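Local coordinates for ferrous iron transport protein B (Escherichia coli, PDB 3I8S), which transports ferrous iron across the inner membrane in a GTP-driven system, this chain being its cytosolic N-terminal part, with the GTP-binding domain and a helical domain, at residues Ile6-Asn11 with Val52-Leu57; Pro114-Leu119 with Leu161-Tyr166; Lys190-Asp195 with Ala217-Ala222. One frame throughout, in Å; residues are numbered along the deposited sequence.

Contact 1: residues Ile6-Asn11 with Val52-Leu57; sequences IGLIGN and VTLVDL
Ile6, Gly7 and Leu8 pair in parallel with Leu54, Val55 and Asp56, on strand axes 4.7 Å apart and 30° from parallel. These are adjacent strands in the central sheet of a P-loop GTPase domain. Four backbone bonds join them, three of them nearly straight. Val55 is gripped through both its polar backbone atoms: its N donates to Ile6 O, and its O accepts from Leu8 N at 2.8 Å. Ile6 N gives to Thr53 O, and Leu57 N, in a more bent bond, to Leu8 O.

The side chains of Ile6, Leu8 and Leu54 share one face. With chi1 of -54°, Ile6 sends CG1 away from its carbonyl carbon, and CD1 at the end of that branch meets Val52 CG1 at 3.6 Å. Its other branch, CG2, packs on Leu54 CD1 at 3.8 Å. The same methyl of Leu54 also reaches Leu8 CB. Phe20 of helix 16-24 touches both leucines. On the other face, Leu57 CD1 lies 4.1 Å from Ile9 CB, and Tyr80 of helix 72-83 packs on Val55 and Leu57.

The strands lead to the nucleotide site. Gly10 and Asn11 open the GTP-binding P-loop, while Asp56, still in its strand, and Leu57 begin a second element predicted to bind GTP. Lys16 of the P-loop donates to Leu57 O, tying the two elements together. A water bridges the strand ends as well: it accepts from Gly10 N at 2.9 Å and lies 2.8 Å from Leu57 O, to which it may donate.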
ATOM      1  N   ILE A   6      -4.365  11.702   6.176  1.00 22.93           N
ATOM      2  CA  ILE A   6      -3.520  10.992   5.221  1.00 23.34           C
ATOM      3  C   ILE A   6      -2.452  10.143   5.931  1.00 24.35           C
ATOM      4  O   ILE A   6      -1.718  10.637   6.818  1.00 24.61           O
ATOM      5  CB  ILE A   6      -2.852  11.964   4.248  1.00 22.61           C
ATOM      6  CG1 ILE A   6      -3.878  12.849   3.572  1.00 23.99           C
ATOM      7  CG2 ILE A   6      -1.990  11.148   3.255  1.00 24.26           C
ATOM      8  CD1 ILE A   6      -3.307  13.755   2.568  1.00 24.50           C
ATOM      9  N   GLY A   7      -2.380   8.849   5.550  1.00 23.37           N
ATOM     10  CA  GLY A   7      -1.342   7.940   6.024  1.00 24.93           C
ATOM     11  C   GLY A   7      -0.157   8.014   5.066  1.00 24.71           C
ATOM     12  O   GLY A   7      -0.359   7.870   3.833  1.00 26.35           O
ATOM     13  N   LEU A   8       1.040   8.215   5.599  1.00 24.50           N
ATOM     14  CA  LEU A   8       2.267   8.166   4.788  1.00 24.22           C
ATOM     15  C   LEU A   8       2.995   6.826   4.969  1.00 24.31           C
ATOM     16  O   LEU A   8       3.338   6.387   6.073  1.00 24.66           O
ATOM     17  CB  LEU A   8       3.128   9.355   5.120  1.00 24.92           C
ATOM     18  CG  LEU A   8       4.338   9.597   4.249  1.00 23.66           C
ATOM     19  CD1 LEU A   8       3.888  10.068   2.832  1.00 23.55           C
ATOM     20  CD2 LEU A   8       5.309  10.547   4.998  1.00 24.26           C
ATOM     21  N   ILE A   9       3.149   6.106   3.864  1.00 25.13           N
ATOM     22  CA  ILE A   9       3.593   4.731   3.959  1.00 26.32           C
ATOM     23  C   ILE A   9       4.558   4.426   2.822  1.00 25.98           C
ATOM     24  O   ILE A   9       4.352   4.876   1.681  1.00 24.35           O
ATOM     25  CB  ILE A   9       2.422   3.721   3.882  1.00 26.24           C
ATOM     26  CG1 ILE A   9       2.959   2.323   4.338  1.00 30.62           C
ATOM     27  CG2 ILE A   9       1.721   3.847   2.513  1.00 28.88           C
ATOM     28  CD1 ILE A   9       1.919   1.255   4.671  1.00 30.84           C
ATOM     29  N   GLY A  10       5.591   3.676   3.165  1.00 24.25           N
ATOM     30  CA  GLY A  10       6.555   3.231   2.206  1.00 24.32           C
ATOM     31  C   GLY A  10       7.531   2.271   2.811  1.00 23.55           C
ATOM     32  O   GLY A  10       7.490   1.988   3.999  1.00 24.28           O
ATOM     33  N   ASN A  11       8.475   1.828   1.996  1.00 21.77           N
ATOM     34  CA  ASN A  11       9.509   0.945   2.447  1.00 22.46           C
ATOM     35  C   ASN A  11      10.519   1.733   3.321  1.00 21.93           C
ATOM     36  O   ASN A  11      10.551   2.955   3.295  1.00 22.76           O
ATOM     37  CB  ASN A  11      10.269   0.336   1.260  1.00 21.42           C
ATOM     38  CG  ASN A  11       9.466  -0.799   0.531  1.00 24.37           C
ATOM     39  OD1 ASN A  11       8.248  -0.736   0.308  1.00 27.37           O
ATOM     40  ND2 ASN A  11      10.170  -1.801   0.179  1.00 27.68           N
ATOM     41  N   VAL A  52      -4.755  19.243   6.390  1.00 21.40           N
ATOM     42  CA  VAL A  52      -4.356  17.844   6.454  1.00 21.84           C
ATOM     43  C   VAL A  52      -3.612  17.471   7.752  1.00 22.13           C
ATOM     44  O   VAL A  52      -2.784  18.231   8.265  1.00 22.52           O
ATOM     45  CB  VAL A  52      -3.423  17.468   5.252  1.00 20.65           C
ATOM     46  CG1 VAL A  52      -2.878  15.995   5.387  1.00 23.59           C
ATOM     47  CG2 VAL A  52      -4.139  17.711   3.895  1.00 22.64           C
ATOM     48  N   THR A  53      -3.979  16.317   8.290  1.00 22.24           N
ATOM     49  CA  THR A  53      -3.184  15.620   9.296  1.00 23.01           C
ATOM     50  C   THR A  53      -2.517  14.491   8.569  1.00 22.94           C
ATOM     51  O   THR A  53      -3.194  13.651   7.968  1.00 22.31           O
ATOM     52  CB  THR A  53      -4.034  15.046  10.460  1.00 23.69           C
ATOM     53  OG1 THR A  53      -4.673  16.133  11.166  1.00 25.50           O
ATOM     54  CG2 THR A  53      -3.167  14.261  11.439  1.00 23.99           C
ATOM     55  N   LEU A  54      -1.196  14.457   8.675  1.00 23.34           N
ATOM     56  CA  LEU A  54      -0.338  13.450   8.057  1.00 23.28           C
ATOM     57  C   LEU A  54       0.259  12.565   9.132  1.00 22.71           C
ATOM     58  O   LEU A  54       0.976  13.034  10.001  1.00 20.64           O
ATOM     59  CB  LEU A  54       0.791  14.146   7.272  1.00 22.51           C
ATOM     60  CG  LEU A  54       1.694  13.295   6.406  1.00 24.70           C
ATOM     61  CD1 LEU A  54       0.824  12.663   5.297  1.00 24.97           C
ATOM     62  CD2 LEU A  54       2.925  14.155   5.893  1.00 22.95           C
ATOM     63  N   VAL A  55      -0.053  11.284   9.067  1.00 22.52           N
ATOM     64  CA  VAL A  55       0.404  10.282  10.011  1.00 24.34           C
ATOM     65  C   VAL A  55       1.507   9.464   9.359  1.00 25.53           C
ATOM     66  O   VAL A  55       1.302   8.816   8.303  1.00 26.04           O
ATOM     67  CB  VAL A  55      -0.779   9.351  10.452  1.00 24.37           C
ATOM     68  CG1 VAL A  55      -0.255   8.301  11.439  1.00 24.23           C
ATOM     69  CG2 VAL A  55      -1.919  10.172  11.042  1.00 25.07           C
ATOM     70  N   ASP A  56       2.684   9.526   9.934  1.00 25.98           N
ATOM     71  CA  ASP A  56       3.849   8.855   9.357  1.00 26.23           C
ATOM     72  C   ASP A  56       3.838   7.400   9.796  1.00 26.87           C
ATOM     73  O   ASP A  56       4.021   7.123  10.984  1.00 29.62           O
ATOM     74  CB  ASP A  56       5.126   9.520   9.851  1.00 26.72           C
ATOM     75  CG  ASP A  56       6.398   8.883   9.252  1.00 28.92           C
ATOM     76  OD1 ASP A  56       6.389   8.402   8.111  1.00 33.67           O
ATOM     77  OD2 ASP A  56       7.400   8.937   9.952  1.00 39.45           O
ATOM     78  N   LEU A  57       3.695   6.473   8.886  1.00 24.26           N
ATOM     79  CA  LEU A  57       3.645   5.063   9.311  1.00 24.85           C
ATOM     80  C   LEU A  57       5.059   4.429   9.277  1.00 25.29           C
ATOM     81  O   LEU A  57       5.899   4.829   8.469  1.00 25.09           O
ATOM     82  CB  LEU A  57       2.674   4.301   8.431  1.00 25.06           C
ATOM     83  CG  LEU A  57       1.245   4.812   8.337  1.00 25.84           C
ATOM     84  CD1 LEU A  57       0.421   3.887   7.482  1.00 28.96           C
ATOM     85  CD2 LEU A  57       0.672   5.003   9.758  1.00 25.80           C
TER
HETATM   86  O   HOH W   1       5.492   3.429   6.101  1.00 18.92           O

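Contact 2: residues Pro114-Leu119 with Leu161-Tyr166; sequences PCIVAL and LAIDRY
Ile116 turns CG1 away from its own carbonyl carbon (chi1 -66°), and a nearly extended chi2 of 161° carries CD1 on to Ala162 and Ile163. This methyl does most of the touching. It rests against the helix backbone, 3.8 Å from Ala162 C and the same distance from Ile163 N. Ala162 CB lies beside it at 4.1 Å, and Ile163 CG1 approaches it at 4.0 Å. The small side chain of Ala162 is consistent with the close approach of the methyl to the peptide that joins these two residues.

A second point of contact joins Pro114 to Tyr166. Tyr166 is modelled in two positions. In the one described here, Pro114 CB sits at the ring edge, near the ring plane, 3.9 Å from Tyr166 CD2. In that position the proline meets the side of the ring; the other position leaves this contact less certain. Tyr166 N donates to Ile163 O at 3.0 Å, which holds the backbone close to the helix end as the chain turns off.

The contact packs helix 154-164 against strand 115-120 on one side of the GTPase sheet. Ile146 of the edge strand 145-147 touches both Ile116 and Ala162. Ile163 reaches Leu4 and Ile6 of strand 4-10, so the helix spans several strands. Asp164 binds Thr47, Asp49 and His50 in the turn between strands 39-46 and 51-56.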
ATOM      1  N   PRO A 114      -7.984   4.709  -1.095  1.00 28.17           N
ATOM      2  CA  PRO A 114      -7.520   5.724  -2.047  1.00 27.84           C
ATOM      3  C   PRO A 114      -6.039   6.032  -1.805  1.00 27.17           C
ATOM      4  O   PRO A 114      -5.643   6.237  -0.671  1.00 25.38           O
ATOM      5  CB  PRO A 114      -8.372   6.927  -1.717  1.00 27.86           C
ATOM      6  CG  PRO A 114      -9.625   6.320  -1.248  1.00 28.87           C
ATOM      7  CD  PRO A 114      -9.200   5.188  -0.412  1.00 29.54           C
ATOM      8  N   CYS A 115      -5.245   5.980  -2.881  0.50 26.39           N
ATOM      9  CA  CYS A 115      -3.787   6.153  -2.831  0.50 26.89           C
ATOM     10  C   CYS A 115      -3.334   7.195  -3.835  0.50 26.57           C
ATOM     11  O   CYS A 115      -3.977   7.405  -4.886  0.50 26.30           O
ATOM     12  CB  CYS A 115      -3.072   4.834  -3.174  0.50 27.12           C
ATOM     13  SG  CYS A 115      -3.122   3.552  -1.918  0.50 27.76           S
ATOM     14  N   ILE A 116      -2.258   7.883  -3.476  1.00 25.89           N
ATOM     15  CA  ILE A 116      -1.460   8.638  -4.394  1.00 25.89           C
ATOM     16  C   ILE A 116      -0.050   8.077  -4.262  1.00 25.14           C
ATOM     17  O   ILE A 116       0.475   7.997  -3.141  1.00 24.41           O
ATOM     18  CB  ILE A 116      -1.431  10.132  -4.015  1.00 25.52           C
ATOM     19  CG1 ILE A 116      -2.839  10.752  -4.186  1.00 27.50           C
ATOM     20  CG2 ILE A 116      -0.398  10.855  -4.910  1.00 25.79           C
ATOM     21  CD1 ILE A 116      -2.990  12.031  -3.439  1.00 26.22           C
ATOM     22  N   VAL A 117       0.568   7.665  -5.372  1.00 24.44           N
ATOM     23  CA  VAL A 117       2.001   7.291  -5.315  1.00 24.34           C
ATOM     24  C   VAL A 117       2.862   8.516  -5.468  1.00 23.22           C
ATOM     25  O   VAL A 117       2.729   9.290  -6.461  1.00 23.14           O
ATOM     26  CB  VAL A 117       2.392   6.217  -6.363  1.00 24.86           C
ATOM     27  CG1 VAL A 117       3.884   6.068  -6.511  1.00 24.62           C
ATOM     28  CG2 VAL A 117       1.686   4.920  -6.055  1.00 28.65           C
ATOM     29  N   ALA A 118       3.781   8.688  -4.531  1.00 22.86           N
ATOM     30  CA  ALA A 118       4.811   9.714  -4.682  1.00 23.43           C
ATOM     31  C   ALA A 118       6.120   9.019  -5.048  1.00 24.68           C
ATOM     32  O   ALA A 118       6.732   8.352  -4.204  1.00 22.82           O
ATOM     33  CB  ALA A 118       4.968  10.530  -3.433  1.00 24.57           C
ATOM     34  N   LEU A 119       6.548   9.250  -6.284  1.00 23.77           N
ATOM     35  CA  LEU A 119       7.733   8.627  -6.838  1.00 25.22           C
ATOM     36  C   LEU A 119       8.956   9.472  -6.549  1.00 25.41           C
ATOM     37  O   LEU A 119       9.127  10.612  -7.065  1.00 25.66           O
ATOM     38  CB  LEU A 119       7.532   8.326  -8.331  1.00 24.42           C
ATOM     39  CG  LEU A 119       8.482   7.361  -9.031  1.00 24.77           C
ATOM     40  CD1 LEU A 119       8.383   5.914  -8.532  1.00 24.16           C
ATOM     41  CD2 LEU A 119       8.243   7.376 -10.561  1.00 25.70           C
ATOM     42  N   LEU A 161      -1.574  19.314  -5.271  1.00 22.80           N
ATOM     43  CA  LEU A 161      -2.606  19.310  -6.330  1.00 22.90           C
ATOM     44  C   LEU A 161      -3.349  17.965  -6.335  1.00 21.58           C
ATOM     45  O   LEU A 161      -4.566  17.930  -6.352  1.00 22.57           O
ATOM     46  CB  LEU A 161      -1.970  19.511  -7.705  1.00 22.37           C
ATOM     47  CG  LEU A 161      -2.855  19.527  -8.967  1.00 24.36           C
ATOM     48  CD1 LEU A 161      -4.065  20.429  -8.796  1.00 27.19           C
ATOM     49  CD2 LEU A 161      -2.077  20.009 -10.244  1.00 25.02           C
ATOM     50  N   ALA A 162      -2.567  16.887  -6.386  1.00 21.93           N
ATOM     51  CA  ALA A 162      -3.089  15.535  -6.362  1.00 22.72           C
ATOM     52  C   ALA A 162      -3.975  15.266  -5.136  1.00 22.32           C
ATOM     53  O   ALA A 162      -5.034  14.638  -5.267  1.00 24.12           O
ATOM     54  CB  ALA A 162      -1.928  14.505  -6.504  1.00 22.61           C
ATOM     55  N   ILE A 163      -3.567  15.735  -3.978  1.00 23.54           N
ATOM     56  CA  ILE A 163      -4.382  15.597  -2.755  1.00 24.59           C
ATOM     57  C   ILE A 163      -5.743  16.292  -2.951  1.00 24.45           C
ATOM     58  O   ILE A 163      -6.830  15.719  -2.703  1.00 24.93           O
ATOM     59  CB  ILE A 163      -3.621  16.140  -1.506  1.00 23.82           C
ATOM     60  CG1 ILE A 163      -2.409  15.250  -1.119  1.00 23.43           C
ATOM     61  CG2 ILE A 163      -4.619  16.327  -0.338  1.00 23.98           C
ATOM     62  CD1 ILE A 163      -1.418  15.898  -0.065  1.00 25.04           C
ATOM     63  N   ASP A 164      -5.716  17.516  -3.474  1.00 24.20           N
ATOM     64  CA  ASP A 164      -6.967  18.262  -3.717  1.00 25.05           C
ATOM     65  C   ASP A 164      -7.903  17.630  -4.778  1.00 25.49           C
ATOM     66  O   ASP A 164      -9.066  18.020  -4.957  1.00 27.91           O
ATOM     67  CB  ASP A 164      -6.687  19.727  -4.037  1.00 24.10           C
ATOM     68  CG  ASP A 164      -6.298  20.532  -2.812  1.00 24.13           C
ATOM     69  OD1 ASP A 164      -5.823  21.649  -2.980  1.00 26.35           O
ATOM     70  OD2 ASP A 164      -6.498  20.056  -1.677  1.00 29.68           O
ATOM     71  N   ARG A 165      -7.361  16.696  -5.520  1.00 25.52           N
ATOM     72  CA  ARG A 165      -8.098  15.948  -6.490  1.00 26.67           C
ATOM     73  C   ARG A 165      -8.292  14.459  -6.153  1.00 26.04           C
ATOM     74  O   ARG A 165      -8.710  13.691  -7.030  1.00 29.33           O
ATOM     75  CB  ARG A 165      -7.334  16.050  -7.789  1.00 26.23           C
ATOM     76  CG  ARG A 165      -7.336  17.419  -8.332  1.00 26.40           C
ATOM     77  CD  ARG A 165      -6.604  17.437  -9.661  1.00 28.05           C
ATOM     78  NE  ARG A 165      -6.818  18.722 -10.274  1.00 32.03           N
ATOM     79  CZ  ARG A 165      -6.151  19.178 -11.323  1.00 29.78           C
ATOM     80  NH1 ARG A 165      -5.204  18.437 -11.894  1.00 32.70           N
ATOM     81  NH2 ARG A 165      -6.423  20.369 -11.763  1.00 25.18           N
ATOM     82  N   TYR A 166      -8.072  14.056  -4.921  1.00 27.97           N
ATOM     83  CA  TYR A 166      -7.983  12.610  -4.695  0.50 27.83           C
ATOM     84  C   TYR A 166      -9.367  11.960  -4.876  1.00 27.40           C
ATOM     85  O   TYR A 166     -10.395  12.562  -4.704  1.00 26.86           O
ATOM     86  CB  TYR A 166      -7.353  12.251  -3.367  0.50 27.70           C
ATOM     87  CG  TYR A 166      -8.344  12.082  -2.277  0.50 27.20           C
ATOM     88  CD1 TYR A 166      -8.792  13.177  -1.557  0.50 26.49           C
ATOM     89  CD2 TYR A 166      -8.876  10.825  -1.982  0.50 27.80           C
ATOM     90  CE1 TYR A 166      -9.731  13.028  -0.551  0.50 27.33           C
ATOM     91  CE2 TYR A 166      -9.795  10.660  -0.957  0.50 27.68           C
ATOM     92  CZ  TYR A 166     -10.228  11.773  -0.253  0.50 28.01           C
ATOM     93  OH  TYR A 166     -11.158  11.635   0.758  0.50 26.81           O
TER

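Contact 3: residues Lys190-Asp195 with Ala217-Ala222; sequences KVMPSD and AYAGEA
Met192 runs as an extended chain alongside Ala219 and Ala222, and each of its side-chain atoms meets one or both. CB is 3.8 Å from Ala219 O. CG comes closer to that oxygen, at 3.5 Å, and lies 3.6 Å from Ala222 CB. SD packs on Ala219 CB at 4.0 Å. The terminal CE touches both alanine methyls from one side, 4.1 Å from Ala219 CB and equally far from Ala222 CB. A chi1 of -60° puts CG beside the backbone N, and the extended torsions beyond carry the tip along the two alanines; Leu204 of helix 198-210 also touches the side chain. An alanine here would lose the chain beyond CB and would probably leave a gap beside Ala219, Ala222 and Leu204.

Pro193 follows through CD, which lies 3.7 Å from Ala219 O. Gly220 has a positive phi of 54°, and a side chain there would collide with Pro193 CD. Ala219 O is satisfied by Ala222 N, which donates to it at 3.0 Å. A water links the segments by accepting from Glu221 N and donating to Val191 O.

The contact joins the end of helix 179-191 to the turn after helix 213-218. That turn has a positive-phi glycine as the first residue to leave the helix, and the whole belongs to the cytosolic helical domain of FeoB.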
ATOM      1  N   LYS A 190     -17.330 -13.962   3.065  1.00 22.70           N
ATOM      2  CA  LYS A 190     -18.780 -13.980   3.327  1.00 24.36           C
ATOM      3  C   LYS A 190     -19.132 -14.128   4.805  1.00 23.74           C
ATOM      4  O   LYS A 190     -20.168 -13.607   5.259  1.00 25.09           O
ATOM      5  CB  LYS A 190     -19.442 -15.124   2.574  1.00 25.08           C
ATOM      6  CG  LYS A 190     -19.304 -15.082   1.066  1.00 29.15           C
ATOM      7  CD  LYS A 190     -20.049 -16.262   0.420  1.00 28.85           C
ATOM      8  CE  LYS A 190     -19.361 -16.815  -0.845  1.00 32.00           C
ATOM      9  NZ  LYS A 190     -19.803 -18.262  -1.095  1.00 34.35           N
ATOM     10  N   VAL A 191     -18.273 -14.852   5.521  0.50 23.30           N
ATOM     11  CA  VAL A 191     -18.435 -15.172   6.943  0.50 23.67           C
ATOM     12  C   VAL A 191     -17.927 -14.091   7.910  0.50 23.43           C
ATOM     13  O   VAL A 191     -18.314 -14.065   9.070  0.50 22.76           O
ATOM     14  CB  VAL A 191     -17.673 -16.488   7.246  0.50 23.34           C
ATOM     15  CG1 VAL A 191     -17.476 -16.685   8.725  0.50 23.77           C
ATOM     16  CG2 VAL A 191     -18.392 -17.666   6.591  0.50 23.87           C
ATOM     17  N   MET A 192     -17.051 -13.212   7.430  1.00 23.09           N
ATOM     18  CA  MET A 192     -16.368 -12.220   8.267  1.00 23.81           C
ATOM     19  C   MET A 192     -17.350 -11.116   8.738  1.00 24.68           C
ATOM     20  O   MET A 192     -18.470 -11.037   8.219  1.00 25.44           O
ATOM     21  CB  MET A 192     -15.223 -11.586   7.505  1.00 23.93           C
ATOM     22  CG  MET A 192     -14.165 -12.577   7.049  1.00 21.50           C
ATOM     23  SD  MET A 192     -12.757 -11.725   6.287  1.00 23.68           S
ATOM     24  CE  MET A 192     -11.889 -13.100   5.543  1.00 21.47           C
ATOM     25  N   PRO A 193     -16.963 -10.312   9.758  1.00 25.03           N
ATOM     26  CA  PRO A 193     -17.769  -9.156  10.201  1.00 25.64           C
ATOM     27  C   PRO A 193     -18.301  -8.249   9.078  1.00 26.16           C
ATOM     28  O   PRO A 193     -17.525  -7.717   8.265  1.00 25.47           O
ATOM     29  CB  PRO A 193     -16.813  -8.409  11.151  1.00 25.51           C
ATOM     30  CG  PRO A 193     -16.089  -9.527  11.829  1.00 25.08           C
ATOM     31  CD  PRO A 193     -15.802 -10.511  10.648  1.00 25.28           C
ATOM     32  N   SER A 194     -19.626  -8.062   9.063  1.00 26.68           N
ATOM     33  CA  SER A 194     -20.312  -7.497   7.899  1.00 27.89           C
ATOM     34  C   SER A 194     -19.951  -6.047   7.644  1.00 28.40           C
ATOM     35  O   SER A 194     -20.026  -5.575   6.501  1.00 29.44           O
ATOM     36  CB  SER A 194     -21.844  -7.661   8.012  1.00 27.87           C
ATOM     37  OG  SER A 194     -22.295  -7.413   9.328  1.00 30.20           O
ATOM     38  N   ASP A 195     -19.528  -5.358   8.696  1.00 28.93           N
ATOM     39  CA  ASP A 195     -19.240  -3.932   8.607  1.00 29.65           C
ATOM     40  C   ASP A 195     -17.888  -3.623   7.949  1.00 29.52           C
ATOM     41  O   ASP A 195     -17.643  -2.469   7.550  1.00 29.93           O
ATOM     42  CB  ASP A 195     -19.444  -3.235   9.973  1.00 30.40           C
ATOM     43  CG  ASP A 195     -18.378  -3.592  11.024  1.00 32.00           C
ATOM     44  OD1 ASP A 195     -17.823  -4.716  11.004  1.00 34.25           O
ATOM     45  OD2 ASP A 195     -18.127  -2.723  11.903  1.00 35.76           O
ATOM     46  N   ALA A 217      -7.246 -12.559  13.011  1.00 22.94           N
ATOM     47  CA  ALA A 217      -7.807 -11.753  14.091  1.00 23.18           C
ATOM     48  C   ALA A 217      -8.942 -10.845  13.625  1.00 22.94           C
ATOM     49  O   ALA A 217      -9.865 -10.568  14.384  1.00 22.32           O
ATOM     50  CB  ALA A 217      -6.666 -10.890  14.740  1.00 22.13           C
ATOM     51  N   TYR A 218      -8.839 -10.351  12.396  1.00 22.18           N
ATOM     52  CA  TYR A 218      -9.882  -9.497  11.808  1.00 23.86           C
ATOM     53  C   TYR A 218     -11.115 -10.235  11.290  1.00 25.00           C
ATOM     54  O   TYR A 218     -12.198  -9.639  11.181  1.00 25.65           O
ATOM     55  CB  TYR A 218      -9.300  -8.686  10.674  1.00 22.60           C
ATOM     56  CG  TYR A 218      -8.369  -7.605  11.112  1.00 22.04           C
ATOM     57  CD1 TYR A 218      -7.017  -7.861  11.355  1.00 21.68           C
ATOM     58  CD2 TYR A 218      -8.834  -6.305  11.258  1.00 20.54           C
ATOM     59  CE1 TYR A 218      -6.157  -6.815  11.762  1.00 20.01           C
ATOM     60  CE2 TYR A 218      -8.023  -5.299  11.662  1.00 22.73           C
ATOM     61  CZ  TYR A 218      -6.676  -5.532  11.884  1.00 22.57           C
ATOM     62  OH  TYR A 218      -5.925  -4.435  12.299  1.00 22.80           O
ATOM     63  N   ALA A 219     -10.942 -11.535  11.052  1.00 25.21           N
ATOM     64  CA  ALA A 219     -11.799 -12.323  10.190  1.00 25.53           C
ATOM     65  C   ALA A 219     -12.937 -12.982  10.948  1.00 25.40           C
ATOM     66  O   ALA A 219     -13.791 -13.648  10.356  1.00 25.48           O
ATOM     67  CB  ALA A 219     -10.954 -13.384   9.483  1.00 25.46           C
ATOM     68  N   GLY A 220     -12.962 -12.796  12.267  1.00 26.13           N
ATOM     69  CA  GLY A 220     -14.040 -13.307  13.070  1.00 27.22           C
ATOM     70  C   GLY A 220     -14.226 -14.788  12.848  1.00 27.33           C
ATOM     71  O   GLY A 220     -13.262 -15.541  12.941  1.00 28.85           O
ATOM     72  N   GLU A 221     -15.450 -15.183  12.502  1.00 27.77           N
ATOM     73  CA  GLU A 221     -15.831 -16.598  12.345  1.00 28.32           C
ATOM     74  C   GLU A 221     -15.140 -17.326  11.188  1.00 28.03           C
ATOM     75  O   GLU A 221     -15.074 -18.556  11.178  1.00 26.37           O
ATOM     76  CB  GLU A 221     -17.345 -16.705  12.144  1.00 29.69           C
ATOM     77  CG  GLU A 221     -18.196 -16.218  13.347  1.00 32.34           C
ATOM     78  CD  GLU A 221     -18.518 -17.297  14.353  1.00 37.02           C
ATOM     79  OE1 GLU A 221     -18.151 -18.477  14.115  1.00 40.56           O
ATOM     80  OE2 GLU A 221     -19.165 -16.966  15.380  1.00 39.08           O
ATOM     81  N   ALA A 222     -14.665 -16.564  10.204  1.00 27.47           N
ATOM     82  CA  ALA A 222     -13.972 -17.096   9.061  1.00 27.91           C
ATOM     83  C   ALA A 222     -12.797 -17.977   9.473  1.00 27.64           C
ATOM     84  O   ALA A 222     -12.498 -18.937   8.790  1.00 26.98           O
ATOM     85  CB  ALA A 222     -13.480 -15.931   8.126  1.00 27.53           C
TER
HETATM   86  O   HOH W   2     -17.184 -13.413  11.742  1.00 33.18           O

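Overall arrangement
From the N terminus, strand 4-10 leads into the P-loop, and contact 1 closes the first long loop when strand 51-56 comes to lie beside it. Contact 2 opens later, at strand 115-120, and closes when helix 154-164 packs on the sheet. The chain then enters the helical domain, where contact 3 closes a shorter, mostly helical loop. The three follow in series, and none nests within or crosses another. Contacts 1 and 2 both involve the same sheet and touch, Ile6 CD1 lying 3.9 Å from Ile163 CD1. Contact 3 stands apart, its centre about 27 Å from that of contact 1 and about 31 Å from that of contact 2.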